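Local coordinates for iron uptake protein A2 (Synechocystis sp., PDB 2VOZ) that binds ferric iron in the periplasm and probably hands it to an ABC transporter for import into the cell, at residues B[95-103]-B[117-125]. Residues are numbered along the deposited sequence; the frame is centred on the assembly and turned at random.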
loop_
_atom_site.group_PDB
_atom_site.type_symbol
_atom_site.label_atom_id
_atom_site.label_comp_id
_atom_site.label_asym_id
_atom_site.label_seq_id
_atom_site.Cartn_x
_atom_site.Cartn_y
_atom_site.Cartn_z
ATOM N N GLU B 95 0.887 -15.285 -27.901
ATOM C CA GLU B 95 1.240 -15.465 -29.291
ATOM C C GLU B 95 0.279 -16.450 -29.944
ATOM O O GLU B 95 -0.238 -16.233 -31.053
ATOM C CB GLU B 95 2.624 -16.083 -29.248
ATOM C CG GLU B 95 3.669 -15.528 -30.107
ATOM C CD GLU B 95 4.785 -16.555 -30.182
ATOM O OE1 GLU B 95 4.792 -17.318 -31.177
ATOM O OE2 GLU B 95 5.563 -16.667 -29.204
ATOM N N GLN B 96 -0.003 -17.532 -29.233
ATOM C CA GLN B 96 -0.846 -18.592 -29.750
ATOM C C GLN B 96 -2.301 -18.141 -29.911
ATOM O O GLN B 96 -2.981 -18.592 -30.852
ATOM C CB GLN B 96 -0.661 -19.851 -28.903
ATOM C CG GLN B 96 0.836 -20.296 -28.972
ATOM C CD GLN B 96 1.224 -20.839 -30.338
ATOM O OE1 GLN B 96 0.727 -21.873 -30.732
ATOM N NE2 GLN B 96 2.114 -20.143 -31.059
ATOM N N ALA B 97 -2.750 -17.237 -29.023
ATOM C CA ALA B 97 -4.059 -16.581 -29.114
ATOM C C ALA B 97 -4.071 -15.498 -30.225
ATOM O O ALA B 97 -5.090 -14.816 -30.472
ATOM C CB ALA B 97 -4.411 -15.990 -27.795
ATOM N N GLY B 98 -2.925 -15.330 -30.876
ATOM C CA GLY B 98 -2.812 -14.386 -31.988
ATOM C C GLY B 98 -2.874 -12.939 -31.549
ATOM O O GLY B 98 -3.365 -12.077 -32.291
ATOM N N LEU B 99 -2.321 -12.651 -30.365
ATOM C CA LEU B 99 -2.528 -11.332 -29.758
ATOM C C LEU B 99 -1.551 -10.261 -30.228
ATOM O O LEU B 99 -1.849 -9.071 -30.097
ATOM C CB LEU B 99 -2.483 -11.425 -28.223
ATOM C CG LEU B 99 -3.657 -12.222 -27.615
ATOM C CD1 LEU B 99 -3.725 -11.975 -26.126
ATOM C CD2 LEU B 99 -4.991 -11.856 -28.272
ATOM N N PHE B 100 -0.375 -10.687 -30.698
ATOM C CA PHE B 100 0.724 -9.768 -31.029
ATOM C C PHE B 100 0.816 -9.476 -32.517
ATOM O O PHE B 100 0.514 -10.330 -33.363
ATOM C CB PHE B 100 2.083 -10.336 -30.579
ATOM C CG PHE B 100 2.247 -10.427 -29.073
ATOM C CD1 PHE B 100 2.595 -11.639 -28.493
ATOM C CD2 PHE B 100 2.120 -9.296 -28.267
ATOM C CE1 PHE B 100 2.766 -11.765 -27.089
ATOM C CE2 PHE B 100 2.260 -9.403 -26.833
ATOM C CZ PHE B 100 2.595 -10.655 -26.277
ATOM N N GLN B 101 1.235 -8.249 -32.818
ATOM C CA GLN B 101 1.719 -7.937 -34.165
ATOM C C GLN B 101 3.235 -7.828 -34.156
ATOM O O GLN B 101 3.826 -7.346 -33.188
ATOM C CB GLN B 101 1.129 -6.639 -34.699
ATOM C CG GLN B 101 1.358 -5.380 -33.869
ATOM C CD GLN B 101 0.781 -4.146 -34.519
ATOM O OE1 GLN B 101 1.183 -3.766 -35.640
ATOM N NE2 GLN B 101 -0.136 -3.490 -33.822
ATOM N N PRO B 102 3.855 -8.190 -35.273
ATOM C CA PRO B 102 5.308 -7.995 -35.335
ATOM C C PRO B 102 5.686 -6.529 -35.455
ATOM O O PRO B 102 4.984 -5.728 -36.091
ATOM C CB PRO B 102 5.726 -8.775 -36.585
ATOM C CG PRO B 102 4.478 -8.767 -37.477
ATOM C CD PRO B 102 3.295 -8.783 -36.505
ATOM N N VAL B 103 6.742 -6.157 -34.766
ATOM C CA VAL B 103 7.280 -4.814 -34.952
ATOM C C VAL B 103 8.741 -4.906 -35.354
ATOM O O VAL B 103 9.441 -5.874 -35.003
ATOM C CB VAL B 103 7.081 -3.905 -33.723
ATOM C CG1 VAL B 103 5.573 -3.727 -33.391
ATOM C CG2 VAL B 103 7.830 -4.430 -32.562
ATOM N N ARG B 117 14.659 -12.393 -27.511
ATOM C CA ARG B 117 13.490 -11.846 -28.202
ATOM C C ARG B 117 12.995 -12.792 -29.255
ATOM O O ARG B 117 13.723 -13.680 -29.696
ATOM C CB ARG B 117 13.773 -10.476 -28.830
ATOM C CG ARG B 117 15.075 -10.382 -29.649
ATOM C CD ARG B 117 15.261 -8.940 -30.121
ATOM N NE ARG B 117 16.630 -8.642 -30.600
ATOM C CZ ARG B 117 17.077 -8.953 -31.811
ATOM N NH1 ARG B 117 16.284 -9.586 -32.665
ATOM N NH2 ARG B 117 18.317 -8.655 -32.168
ATOM N N HIS B 118 11.734 -12.626 -29.643
ATOM C CA HIS B 118 11.136 -13.545 -30.590
ATOM C C HIS B 118 11.747 -13.355 -31.983
ATOM O O HIS B 118 11.930 -12.222 -32.423
ATOM C CB HIS B 118 9.621 -13.324 -30.596
ATOM C CG HIS B 118 8.890 -14.339 -31.395
ATOM N ND1 HIS B 118 8.271 -15.439 -30.836
ATOM C CD2 HIS B 118 8.749 -14.461 -32.734
ATOM C CE1 HIS B 118 7.749 -16.177 -31.801
ATOM N NE2 HIS B 118 8.027 -15.607 -32.959
ATOM N N PRO B 119 12.054 -14.469 -32.677
ATOM C CA PRO B 119 12.698 -14.381 -33.978
ATOM C C PRO B 119 11.899 -13.586 -35.015
ATOM O O PRO B 119 12.489 -13.103 -35.986
ATOM C CB PRO B 119 12.805 -15.862 -34.404
ATOM C CG PRO B 119 12.838 -16.620 -33.132
ATOM C CD PRO B 119 11.841 -15.876 -32.279
ATOM N N ASP B 120 10.591 -13.441 -34.833
ATOM C CA ASP B 120 9.755 -12.737 -35.805
ATOM C C ASP B 120 9.353 -11.361 -35.314
ATOM O O ASP B 120 8.504 -10.680 -35.928
ATOM C CB ASP B 120 8.520 -13.580 -36.158
ATOM C CG ASP B 120 8.880 -14.877 -36.814
ATOM O OD1 ASP B 120 9.823 -14.876 -37.634
ATOM O OD2 ASP B 120 8.236 -15.901 -36.502
ATOM N N GLY B 121 9.954 -10.930 -34.205
ATOM C CA GLY B 121 9.690 -9.585 -33.681
ATOM C C GLY B 121 8.342 -9.401 -32.999
ATOM O O GLY B 121 7.870 -8.280 -32.836
ATOM N N LEU B 122 7.746 -10.506 -32.569
ATOM C CA LEU B 122 6.426 -10.485 -31.943
ATOM C C LEU B 122 6.474 -10.006 -30.497
ATOM O O LEU B 122 5.515 -9.415 -30.005
ATOM C CB LEU B 122 5.807 -11.874 -32.009
ATOM C CG LEU B 122 5.305 -12.353 -33.378
ATOM C CD1 LEU B 122 4.803 -13.795 -33.265
ATOM C CD2 LEU B 122 4.224 -11.405 -33.876
ATOM N N TRP B 123 7.578 -10.311 -29.807
ATOM C CA TRP B 123 7.740 -9.852 -28.421
ATOM C C TRP B 123 9.215 -9.869 -28.039
ATOM O O TRP B 123 10.056 -10.459 -28.757
ATOM C CB TRP B 123 6.865 -10.663 -27.450
ATOM C CG TRP B 123 6.985 -12.181 -27.548
ATOM C CD1 TRP B 123 6.056 -13.036 -28.088
ATOM C CD2 TRP B 123 8.077 -13.001 -27.101
ATOM N NE1 TRP B 123 6.496 -14.335 -27.990
ATOM C CE2 TRP B 123 7.725 -14.343 -27.382
ATOM C CE3 TRP B 123 9.311 -12.737 -26.479
ATOM C CZ2 TRP B 123 8.560 -15.412 -27.085
ATOM C CZ3 TRP B 123 10.172 -13.832 -26.180
ATOM C CH2 TRP B 123 9.769 -15.151 -26.493
ATOM N N TYR B 124 9.515 -9.204 -26.915
ATOM C CA TYR B 124 10.892 -8.853 -26.560
ATOM C C TYR B 124 11.086 -9.047 -25.073
ATOM O O TYR B 124 10.236 -8.633 -24.290
ATOM C CB TYR B 124 11.153 -7.364 -26.900
ATOM C CG TYR B 124 10.986 -7.149 -28.370
ATOM C CD1 TYR B 124 9.735 -6.956 -28.918
ATOM C CD2 TYR B 124 12.092 -7.210 -29.223
ATOM C CE1 TYR B 124 9.568 -6.796 -30.342
ATOM C CE2 TYR B 124 11.949 -7.074 -30.626
ATOM C CZ TYR B 124 10.693 -6.868 -31.165
ATOM O OH TYR B 124 10.541 -6.738 -32.522
ATOM N N GLY B 125 12.174 -9.701 -24.681
ATOM C CA GLY B 125 12.491 -9.783 -23.231
ATOM C C GLY B 125 13.050 -8.464 -22.731
ATOM O O GLY B 125 13.846 -7.809 -23.426
HETATM O O HOH W 1 5.261 -6.767 -30.967
#
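Glu95 OE2 accepts the indole N-H of Trp123 at 2.8 Å from NE1, a nearly straight bond (162°) that lies close to the plane of the indole but reaches the oxygen on its anti side, tilted out of the carboxylate plane. The carboxylate also stands beside the His118 imidazole, OE1 coming to 3.2 Å from CE1 with the two planes steeply inclined. The Trp123 CG sits between the backbone N and the carbonyl carbon (chi1 51°), which places one face of the indole against His118 CB, the carbon lying over the ring centre, with NE1 facing the last turn of helix 88-96. Were Glu95 replaced by alanine, the indole N-H would probably lose this acceptor and a gap would open beside Leu122 CD1 and the imidazole. Phe100, in the loop after the helix and with its CB pointing toward 117-125, brings CE1 to 3.7 Å from Trp123 CD1, the rings oblique, while both side chains also rest on Leu91. Leu122 spans from the helix end to the loop: CD1 meets Glu95 CG and CD2 lies 3.8 Å from Pro102 CD. Beyond it, Val103 N donates to Gly121 O at 3.1 Å, and a water gives one hydrogen bond each to Gln101 O and Leu122 O. Val103 CG2 packs against the Tyr124 ring, 3.7 Å from CE1. Gly98, with positive phi, ends the helix in a Schellman motif, and His118 to Gly121 form a type I beta turn leading into strand 124-136. Away from the iron site, the contact thus joins a helix C-terminus to the turn before a long sheet strand in a periplasmic binding protein fold.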